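Selenium-binding protein (Sulfolobus tokodaii, PDB 2ECE) is of unknown function but, as a seven-bladed beta-propeller of the selenium-binding protein family, may bind selenium. Local coordinates at residues S205-P210 against S400-W405; S280-W285 against L335-W340; N308-L313 against G365-R370. All coordinates share one frame; numbering follows the deposited sequence.

Interaction 1 (S205-P210 against S400-W405)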
loop_
_atom_site.group_PDB
_atom_site.type_symbol
_atom_site.label_atom_id
_atom_site.label_comp_id
_atom_site.label_asym_id
_atom_site.label_seq_id
_atom_site.Cartn_x
_atom_site.Cartn_y
_atom_site.Cartn_z
ATOM N N SER A 205 6.415 2.046 10.148
ATOM C CA SER A 205 7.304 0.918 9.847
ATOM C C SER A 205 8.687 1.303 9.311
ATOM O O SER A 205 9.104 2.456 9.421
ATOM C CB SER A 205 6.607 -0.032 8.865
ATOM O OG SER A 205 6.222 0.649 7.686
ATOM N N GLU A 206 9.398 0.336 8.732
ATOM C CA GLU A 206 10.750 0.603 8.232
ATOM C C GLU A 206 11.166 -0.226 7.016
ATOM O O GLU A 206 11.084 -1.457 7.028
ATOM C CB GLU A 206 11.796 0.335 9.322
ATOM C CG GLU A 206 11.570 0.960 10.696
ATOM C CD GLU A 206 12.683 0.572 11.671
ATOM O OE1 GLU A 206 13.260 -0.520 11.489
ATOM O OE2 GLU A 206 12.977 1.336 12.617
ATOM N N TRP A 207 11.630 0.459 5.976
ATOM C CA TRP A 207 12.121 -0.219 4.786
ATOM C C TRP A 207 13.618 0.089 4.761
ATOM O O TRP A 207 14.402 -0.635 5.365
ATOM C CB TRP A 207 11.428 0.310 3.530
ATOM C CG TRP A 207 11.723 -0.485 2.281
ATOM C CD1 TRP A 207 12.089 -1.804 2.210
ATOM C CD2 TRP A 207 11.580 -0.037 0.926
ATOM N NE1 TRP A 207 12.171 -2.204 0.895
ATOM C CE2 TRP A 207 11.864 -1.142 0.086
ATOM C CE3 TRP A 207 11.231 1.186 0.338
ATOM C CZ2 TRP A 207 11.812 -1.056 -1.309
ATOM C CZ3 TRP A 207 11.180 1.271 -1.052
ATOM C CH2 TRP A 207 11.468 0.155 -1.859
ATOM N N ALA A 208 13.998 1.178 4.097
ATOM C CA ALA A 208 15.395 1.606 4.012
ATOM C C ALA A 208 15.371 3.018 3.439
ATOM O O ALA A 208 14.343 3.438 2.920
ATOM C CB ALA A 208 16.183 0.675 3.094
ATOM N N VAL A 209 16.478 3.753 3.537
ATOM C CA VAL A 209 16.510 5.115 3.009
ATOM C C VAL A 209 16.637 5.102 1.489
ATOM O O VAL A 209 17.013 4.090 0.898
ATOM C CB VAL A 209 17.680 5.941 3.599
ATOM C CG1 VAL A 209 17.588 5.961 5.119
ATOM C CG2 VAL A 209 19.012 5.379 3.132
ATOM N N PRO A 210 16.307 6.228 0.835
ATOM C CA PRO A 210 16.384 6.351 -0.623
ATOM C C PRO A 210 17.711 5.894 -1.215
ATOM O O PRO A 210 17.741 5.110 -2.164
ATOM C CB PRO A 210 16.138 7.839 -0.849
ATOM C CG PRO A 210 15.135 8.145 0.220
ATOM C CD PRO A 210 15.743 7.453 1.427
ATOM N N SER A 400 3.352 -4.400 -9.926
ATOM C CA SER A 400 4.646 -3.748 -9.815
ATOM C C SER A 400 4.981 -3.361 -8.375
ATOM O O SER A 400 4.108 -2.939 -7.623
ATOM C CB SER A 400 4.674 -2.510 -10.707
ATOM O OG SER A 400 5.874 -1.788 -10.514
ATOM N N LEU A 401 6.254 -3.498 -8.005
ATOM C CA LEU A 401 6.712 -3.167 -6.659
ATOM C C LEU A 401 7.472 -1.841 -6.652
ATOM O O LEU A 401 7.120 -0.908 -5.931
ATOM C CB LEU A 401 7.624 -4.280 -6.114
ATOM C CG LEU A 401 8.246 -4.054 -4.727
ATOM C CD1 LEU A 401 7.145 -3.966 -3.677
ATOM C CD2 LEU A 401 9.211 -5.188 -4.391
ATOM N N TYR A 402 8.527 -1.778 -7.457
ATOM C CA TYR A 402 9.360 -0.585 -7.563
ATOM C C TYR A 402 10.229 -0.716 -8.827
ATOM O O TYR A 402 10.845 -1.753 -9.066
ATOM C CB TYR A 402 10.228 -0.439 -6.300
ATOM C CG TYR A 402 11.011 0.860 -6.240
ATOM C CD1 TYR A 402 12.256 0.977 -6.863
ATOM C CD2 TYR A 402 10.482 1.990 -5.614
ATOM C CE1 TYR A 402 12.954 2.192 -6.866
ATOM C CE2 TYR A 402 11.169 3.204 -5.610
ATOM C CZ TYR A 402 12.403 3.297 -6.239
ATOM O OH TYR A 402 13.087 4.494 -6.245
ATOM N N SER A 403 10.253 0.341 -9.633
ATOM C CA SER A 403 11.000 0.374 -10.891
ATOM C C SER A 403 12.232 -0.528 -10.977
ATOM O O SER A 403 12.253 -1.480 -11.748
ATOM C CB SER A 403 11.407 1.816 -11.213
ATOM O OG SER A 403 12.235 2.347 -10.193
ATOM N N THR A 404 13.253 -0.230 -10.182
ATOM C CA THR A 404 14.483 -1.010 -10.217
ATOM C C THR A 404 14.400 -2.397 -9.596
ATOM O O THR A 404 15.150 -3.291 -9.988
ATOM C CB THR A 404 15.641 -0.227 -9.576
ATOM O OG1 THR A 404 15.239 0.270 -8.294
ATOM C CG2 THR A 404 16.033 0.942 -10.471
ATOM N N TRP A 405 13.499 -2.587 -8.636
ATOM C CA TRP A 405 13.356 -3.903 -8.027
ATOM C C TRP A 405 12.629 -4.833 -9.002
ATOM O O TRP A 405 12.942 -6.025 -9.078
ATOM C CB TRP A 405 12.603 -3.806 -6.688
ATOM C CG TRP A 405 13.410 -3.134 -5.604
ATOM C CD1 TRP A 405 14.172 -2.003 -5.732
ATOM C CD2 TRP A 405 13.548 -3.557 -4.240
ATOM N NE1 TRP A 405 14.779 -1.703 -4.537
ATOM C CE2 TRP A 405 14.414 -2.637 -3.604
ATOM C CE3 TRP A 405 13.027 -4.624 -3.493
ATOM C CZ2 TRP A 405 14.771 -2.750 -2.251
ATOM C CZ3 TRP A 405 13.384 -4.735 -2.141
ATOM C CH2 TRP A 405 14.250 -3.802 -1.540
#
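The indoles of Trp207 and Trp405 meet through their benzo halves, overlapping while they run in contrary senses. Trp207 brings its CZ2 over one face of the Trp405 ring, 3.5 Å above the plane and displaced toward the rim; the nearest atom there is Trp405 CZ2. Their six-membered rings have centroids 5.0 Å apart and planes inclined at 52°, a slanted meeting of the two indoles. The pyrrole side of Trp207 joins in, with NE1 lying 3.6 Å from CH2 of Trp405. Trp207 reaches this position because its CG stands anti to the backbone N (chi1 -171°), which throws the indole forward from the loop.

Both segments belong to connections between the second and third strands of a beta-propeller blade: 205-210 comes after strand 201-204, whereas 400-405 comes after strand 394-398 and has Trp405 already on helix 403-409. These blades are not neighbours in the ring, so the tryptophans join two separated parts of the fold within a buried region. Met252 on strand 250-258 touches both indoles.

Tyr402 approaches the edge of the Trp207 indole near its plane, with CD2 4.3 Å from CH2 of Trp207, a looser contact than that between the tryptophans. Thr404 OG1 lies in plane at the edges of both the Tyr402 and Trp405 rings and is hydrogen-bonded to Glu214 O. The polar end of Trp405 turns to Ile213 of helix 210-213, a residue that the side chains of Trp207 and Tyr402 also touch.

Interaction 2 (S280-W285 against L335-W340)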
loop_
_atom_site.group_PDB
_atom_site.type_symbol
_atom_site.label_atom_id
_atom_site.label_comp_id
_atom_site.label_asym_id
_atom_site.label_seq_id
_atom_site.Cartn_x
_atom_site.Cartn_y
_atom_site.Cartn_z
ATOM N N SER A 280 8.855 -15.290 4.550
ATOM C CA SER A 280 8.130 -14.053 4.821
ATOM C C SER A 280 7.299 -14.372 6.051
ATOM O O SER A 280 6.985 -15.540 6.312
ATOM C CB SER A 280 7.203 -13.676 3.653
ATOM O OG SER A 280 7.936 -13.156 2.553
ATOM N N SER A 281 6.955 -13.352 6.826
ATOM C CA SER A 281 6.152 -13.586 8.010
ATOM C C SER A 281 5.211 -12.425 8.258
ATOM O O SER A 281 5.514 -11.279 7.915
ATOM C CB SER A 281 7.045 -13.817 9.236
ATOM O OG SER A 281 8.004 -12.788 9.393
ATOM N N ILE A 282 4.053 -12.741 8.825
ATOM C CA ILE A 282 3.061 -11.731 9.157
ATOM C C ILE A 282 3.053 -11.638 10.671
ATOM O O ILE A 282 3.038 -12.658 11.366
ATOM C CB ILE A 282 1.663 -12.123 8.661
ATOM C CG1 ILE A 282 1.682 -12.270 7.136
ATOM C CG2 ILE A 282 0.645 -11.083 9.100
ATOM C CD1 ILE A 282 2.239 -11.052 6.400
ATOM N N TRP A 283 3.080 -10.415 11.183
ATOM C CA TRP A 283 3.099 -10.207 12.615
ATOM C C TRP A 283 1.880 -9.446 13.098
ATOM O O TRP A 283 1.415 -8.517 12.439
ATOM C CB TRP A 283 4.365 -9.450 13.012
ATOM C CG TRP A 283 5.627 -10.233 12.808
ATOM C CD1 TRP A 283 6.169 -10.634 11.618
ATOM C CD2 TRP A 283 6.512 -10.701 13.831
ATOM N NE1 TRP A 283 7.341 -11.321 11.839
ATOM C CE2 TRP A 283 7.573 -11.378 13.188
ATOM C CE3 TRP A 283 6.511 -10.616 15.229
ATOM C CZ2 TRP A 283 8.628 -11.966 13.899
ATOM C CZ3 TRP A 283 7.565 -11.205 15.938
ATOM C CH2 TRP A 283 8.604 -11.870 15.269
ATOM N N LEU A 284 1.370 -9.859 14.254
ATOM C CA LEU A 284 0.215 -9.221 14.869
ATOM C C LEU A 284 0.707 -8.342 16.010
ATOM O O LEU A 284 1.311 -8.839 16.959
ATOM C CB LEU A 284 -0.742 -10.282 15.432
ATOM C CG LEU A 284 -1.950 -9.819 16.256
ATOM C CD1 LEU A 284 -2.913 -9.060 15.363
ATOM C CD2 LEU A 284 -2.652 -11.029 16.880
ATOM N N TRP A 285 0.482 -7.037 15.907
ATOM C CA TRP A 285 0.873 -6.135 16.982
ATOM C C TRP A 285 -0.423 -5.850 17.731
ATOM O O TRP A 285 -1.472 -5.679 17.110
ATOM C CB TRP A 285 1.499 -4.839 16.438
ATOM C CG TRP A 285 0.809 -4.209 15.247
ATOM C CD1 TRP A 285 1.027 -4.494 13.923
ATOM C CD2 TRP A 285 -0.160 -3.154 15.273
ATOM N NE1 TRP A 285 0.261 -3.677 13.129
ATOM C CE2 TRP A 285 -0.477 -2.844 13.929
ATOM C CE3 TRP A 285 -0.788 -2.438 16.300
ATOM C CZ2 TRP A 285 -1.398 -1.847 13.585
ATOM C CZ3 TRP A 285 -1.705 -1.445 15.959
ATOM C CH2 TRP A 285 -1.999 -1.159 14.608
ATOM N N LEU A 335 -7.688 -11.621 6.028
ATOM C CA LEU A 335 -6.395 -10.979 5.837
ATOM C C LEU A 335 -5.920 -11.491 4.474
ATOM O O LEU A 335 -5.847 -12.701 4.258
ATOM C CB LEU A 335 -5.436 -11.430 6.948
ATOM C CG LEU A 335 -4.254 -10.584 7.449
ATOM C CD1 LEU A 335 -3.060 -11.504 7.677
ATOM C CD2 LEU A 335 -3.903 -9.486 6.464
ATOM N N TYR A 336 -5.645 -10.590 3.537
ATOM C CA TYR A 336 -5.181 -11.014 2.220
ATOM C C TYR A 336 -3.714 -10.663 2.068
ATOM O O TYR A 336 -3.289 -9.593 2.497
ATOM C CB TYR A 336 -5.993 -10.340 1.111
ATOM C CG TYR A 336 -7.449 -10.740 1.100
ATOM C CD1 TYR A 336 -8.374 -10.097 1.925
ATOM C CD2 TYR A 336 -7.897 -11.787 0.291
ATOM C CE1 TYR A 336 -9.717 -10.490 1.944
ATOM C CE2 TYR A 336 -9.233 -12.191 0.302
ATOM C CZ TYR A 336 -10.137 -11.541 1.131
ATOM O OH TYR A 336 -11.453 -11.949 1.155
ATOM N N LEU A 337 -2.941 -11.570 1.478
ATOM C CA LEU A 337 -1.522 -11.322 1.270
ATOM C C LEU A 337 -1.197 -11.576 -0.187
ATOM O O LEU A 337 -1.845 -12.388 -0.852
ATOM C CB LEU A 337 -0.626 -12.272 2.082
ATOM C CG LEU A 337 -0.853 -12.886 3.466
ATOM C CD1 LEU A 337 0.469 -13.518 3.903
ATOM C CD2 LEU A 337 -1.300 -11.863 4.478
ATOM N N SER A 338 -0.179 -10.883 -0.682
ATOM C CA SER A 338 0.270 -11.098 -2.042
ATOM C C SER A 338 1.665 -11.695 -1.887
ATOM O O SER A 338 2.396 -11.354 -0.953
ATOM C CB SER A 338 0.336 -9.777 -2.813
ATOM O OG SER A 338 1.295 -8.895 -2.247
ATOM N N LEU A 339 2.016 -12.622 -2.770
ATOM C CA LEU A 339 3.338 -13.231 -2.741
ATOM C C LEU A 339 3.933 -12.845 -4.081
ATOM O O LEU A 339 3.687 -13.493 -5.097
ATOM C CB LEU A 339 3.258 -14.758 -2.610
ATOM C CG LEU A 339 3.114 -15.364 -1.208
ATOM C CD1 LEU A 339 1.720 -15.095 -0.659
ATOM C CD2 LEU A 339 3.368 -16.871 -1.281
ATOM N N TRP A 340 4.703 -11.766 -4.066
ATOM C CA TRP A 340 5.319 -11.228 -5.265
ATOM C C TRP A 340 6.447 -12.092 -5.820
ATOM O O TRP A 340 6.850 -11.921 -6.965
ATOM C CB TRP A 340 5.840 -9.826 -4.963
ATOM C CG TRP A 340 6.177 -9.038 -6.177
ATOM C CD1 TRP A 340 5.313 -8.615 -7.150
ATOM C CD2 TRP A 340 7.462 -8.515 -6.525
ATOM N NE1 TRP A 340 5.985 -7.850 -8.081
ATOM C CE2 TRP A 340 7.306 -7.778 -7.722
ATOM C CE3 TRP A 340 8.736 -8.602 -5.944
ATOM C CZ2 TRP A 340 8.370 -7.124 -8.340
ATOM C CZ3 TRP A 340 9.798 -7.948 -6.564
ATOM C CH2 TRP A 340 9.606 -7.224 -7.749
#
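The ends of Ile282 and Leu337 meet head-on between two adjoining blades of the beta-propeller. Ile282 lies on strand 280-288, the third strand of its sheet, and Leu337 on strand 334-339, the second of the next. The strands share no sheet here: the CA atoms of Ile282 and Leu337 are 9.1 Å apart, and the gap is bridged by side chains alone.

The tight part is the forked end of Leu337 against the longer branch of Ile282. Leu337 CD1 comes within 3.7 Å of Ile282 CG1 and 3.9 Å of Ile282 CD1, while CD2 of the same leucine lies 4.0 Å from CG1, so both methyls bear on one branch. Leu337 chi1, -34°, is turned away from the staggered value, with CG on the far side from the carbonyl carbon; from there both methyls reach the Ile282 arm.

Looser is the meeting with Leu335, which runs alongside Ile282, headed the other way, and touches it by one methyl, CD1, 4.0 Å from Ile282 CG2. Phe268 and Ile298, on the strands flanking 280-288, also touch Ile282, and all three residues that meet across the contact are buried.

The more open side of strand 280-288 faces the other way. There the partly exposed Trp283 lies by Met271 and Lys296, and its NE1 donates to Ser281 OG over 2.9 Å, with the oxygen tilted 16° out of the indole plane.

Interaction 3 (N308-L313 against G365-R370)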
loop_
_atom_site.group_PDB
_atom_site.type_symbol
_atom_site.label_atom_id
_atom_site.label_comp_id
_atom_site.label_asym_id
_atom_site.label_seq_id
_atom_site.Cartn_x
_atom_site.Cartn_y
_atom_site.Cartn_z
ATOM N N ASN A 308 15.455 -21.364 -14.300
ATOM C CA ASN A 308 14.595 -20.223 -14.615
ATOM C C ASN A 308 14.534 -19.167 -13.514
ATOM O O ASN A 308 13.514 -18.497 -13.341
ATOM C CB ASN A 308 13.173 -20.699 -14.939
ATOM C CG ASN A 308 13.073 -21.366 -16.302
ATOM O OD1 ASN A 308 14.003 -21.300 -17.110
ATOM N ND2 ASN A 308 11.934 -21.999 -16.570
ATOM N N LEU A 309 15.635 -19.016 -12.784
ATOM C CA LEU A 309 15.734 -18.049 -11.694
ATOM C C LEU A 309 16.466 -16.783 -12.121
ATOM O O LEU A 309 17.417 -16.841 -12.895
ATOM C CB LEU A 309 16.496 -18.668 -10.523
ATOM C CG LEU A 309 15.777 -19.160 -9.267
ATOM C CD1 LEU A 309 14.501 -19.902 -9.616
ATOM C CD2 LEU A 309 16.733 -20.054 -8.491
ATOM N N PRO A 310 16.028 -15.615 -11.625
ATOM C CA PRO A 310 16.707 -14.371 -11.998
ATOM C C PRO A 310 18.061 -14.341 -11.289
ATOM O O PRO A 310 18.227 -14.975 -10.246
ATOM C CB PRO A 310 15.747 -13.292 -11.499
ATOM C CG PRO A 310 15.118 -13.943 -10.303
ATOM C CD PRO A 310 14.830 -15.336 -10.814
ATOM N N GLU A 311 19.017 -13.609 -11.851
ATOM C CA GLU A 311 20.371 -13.528 -11.297
ATOM C C GLU A 311 20.462 -13.366 -9.776
ATOM O O GLU A 311 21.231 -14.068 -9.121
ATOM C CB GLU A 311 21.142 -12.388 -11.973
ATOM C CG GLU A 311 22.648 -12.617 -12.064
ATOM C CD GLU A 311 23.003 -13.826 -12.922
ATOM O OE1 GLU A 311 22.523 -13.902 -14.077
ATOM O OE2 GLU A 311 23.762 -14.699 -12.445
ATOM N N ILE A 312 19.678 -12.452 -9.215
ATOM C CA ILE A 312 19.713 -12.204 -7.779
ATOM C C ILE A 312 19.325 -13.420 -6.929
ATOM O O ILE A 312 19.720 -13.520 -5.767
ATOM C CB ILE A 312 18.813 -10.994 -7.414
ATOM C CG1 ILE A 312 19.078 -10.553 -5.973
ATOM C CG2 ILE A 312 17.350 -11.349 -7.617
ATOM C CD1 ILE A 312 18.537 -9.164 -5.656
ATOM N N LEU A 313 18.570 -14.348 -7.510
ATOM C CA LEU A 313 18.139 -15.540 -6.782
ATOM C C LEU A 313 18.898 -16.827 -7.113
ATOM O O LEU A 313 18.769 -17.816 -6.399
ATOM C CB LEU A 313 16.643 -15.793 -7.005
ATOM C CG LEU A 313 15.635 -14.812 -6.394
ATOM C CD1 LEU A 313 14.222 -15.298 -6.668
ATOM C CD2 LEU A 313 15.868 -14.705 -4.896
ATOM N N GLY A 365 1.055 -15.294 -12.234
ATOM C CA GLY A 365 2.450 -15.016 -12.547
ATOM C C GLY A 365 3.403 -15.661 -11.554
ATOM O O GLY A 365 3.248 -16.832 -11.211
ATOM N N GLY A 366 4.396 -14.903 -11.096
ATOM C CA GLY A 366 5.342 -15.423 -10.123
ATOM C C GLY A 366 6.546 -16.139 -10.708
ATOM O O GLY A 366 6.458 -16.790 -11.752
ATOM N N ILE A 367 7.684 -16.013 -10.035
ATOM C CA ILE A 367 8.895 -16.679 -10.493
ATOM C C ILE A 367 8.699 -18.186 -10.322
ATOM O O ILE A 367 9.220 -18.985 -11.103
ATOM C CB ILE A 367 10.122 -16.227 -9.676
ATOM C CG1 ILE A 367 10.373 -14.733 -9.892
ATOM C CG2 ILE A 367 11.343 -17.035 -10.081
ATOM C CD1 ILE A 367 11.367 -14.132 -8.919
ATOM N N PHE A 368 7.931 -18.572 -9.304
ATOM C CA PHE A 368 7.682 -19.984 -9.043
ATOM C C PHE A 368 6.574 -20.584 -9.904
ATOM O O PHE A 368 6.808 -21.556 -10.616
ATOM C CB PHE A 368 7.347 -20.212 -7.566
ATOM C CG PHE A 368 7.222 -21.666 -7.195
ATOM C CD1 PHE A 368 8.346 -22.491 -7.163
ATOM C CD2 PHE A 368 5.977 -22.218 -6.901
ATOM C CE1 PHE A 368 8.233 -23.845 -6.844
ATOM C CE2 PHE A 368 5.851 -23.573 -6.581
ATOM C CZ PHE A 368 6.981 -24.387 -6.552
ATOM N N HIS A 369 5.375 -20.005 -9.848
ATOM C CA HIS A 369 4.233 -20.517 -10.613
ATOM C C HIS A 369 4.201 -20.161 -12.101
ATOM O O HIS A 369 3.733 -20.959 -12.913
ATOM C CB HIS A 369 2.909 -20.041 -10.004
ATOM C CG HIS A 369 2.644 -20.547 -8.621
ATOM N ND1 HIS A 369 2.610 -21.889 -8.309
ATOM C CD2 HIS A 369 2.345 -19.887 -7.477
ATOM C CE1 HIS A 369 2.300 -22.035 -7.033
ATOM N NE2 HIS A 369 2.134 -20.835 -6.505
ATOM N N ARG A 370 4.677 -18.970 -12.462
ATOM C CA ARG A 370 4.634 -18.540 -13.860
ATOM C C ARG A 370 3.219 -18.782 -14.392
ATOM O O ARG A 370 3.021 -19.121 -15.559
ATOM C CB ARG A 370 5.640 -19.328 -14.704
ATOM C CG ARG A 370 6.856 -18.522 -15.129
ATOM C CD ARG A 370 7.802 -18.279 -13.966
ATOM N NE ARG A 370 8.819 -17.262 -14.254
ATOM C CZ ARG A 370 8.585 -15.950 -14.277
ATOM N NH1 ARG A 370 7.363 -15.490 -14.029
ATOM N NH2 ARG A 370 9.574 -15.097 -14.532
#
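Ile367 points its side chain at the loop 308-313, its two methyl ends lying against the CD and CG corner of the Pro310 ring. From CB the chain divides. The short branch, CG2, stands anti to the backbone N and heads for the beginning of the loop: Pro310 CD is 3.9 Å from it, the backbone Asn308 O 4.2 Å and Leu309 CD1 4.3 Å. The long branch leaves through CG1, which serves as a stem, and with chi2 at 168° it is extended, carrying CD1 toward Leu313, at the far end of the segment. There CD1 rests 3.8 Å from Leu313 CD1, the two side chains meeting at a slant, and 4.0 Å from Pro310 CG. Pro310 CD lies close to both methyls, while CG meets CD1.

The contact joins connections of two successive propeller blades: 308-313 lies between strands 291-304 and 318-319, whereas 365-370 comes after strand 357-363. Val319 and Tyr410 also touch Ile367, extending its apolar surroundings. Ile367 CA sits over one face of the Arg370 guanidinium, 3.7 Å above its plane and toward the rim. Arg370 N and, weakly, NH1 both donate to Gly366 O, closing the turn from which the isoleucine projects.

An alanine in place of Ile367 would lack CG2 and the CG1-CD1 arm, and would probably leave a gap against Pro310 and Leu313 and the two loops without their main apolar link. Since the side chains meet through carbon, and the one oxygen close by, Asn308 O, faces a methyl, the hold between the segments rests on close fit and burial rather than on directed bonds.

Overall arrangement
Interactions 1 and 2 have centres about 17 Å apart and touch directly: Leu401 CD2 packs 3.6 Å from Trp340 CZ3, and Trp405 O lies 3.8 Å from Trp340 CH2. Interaction 3 sits farther out, about 23 Å from the chain centre against 12 and 13 Å for the others, and its nearest atoms remain about 5 Å from interaction 2 and 7 Å from interaction 1. Tyr410 provides an indirect link, meeting Trp340 edge-to-face and touching Ile367, while Phe409 packs on Leu313. Along the chain, interactions 2 and 3 alternate with each other and both nest within the long loop closed by 205-210 and 400-405.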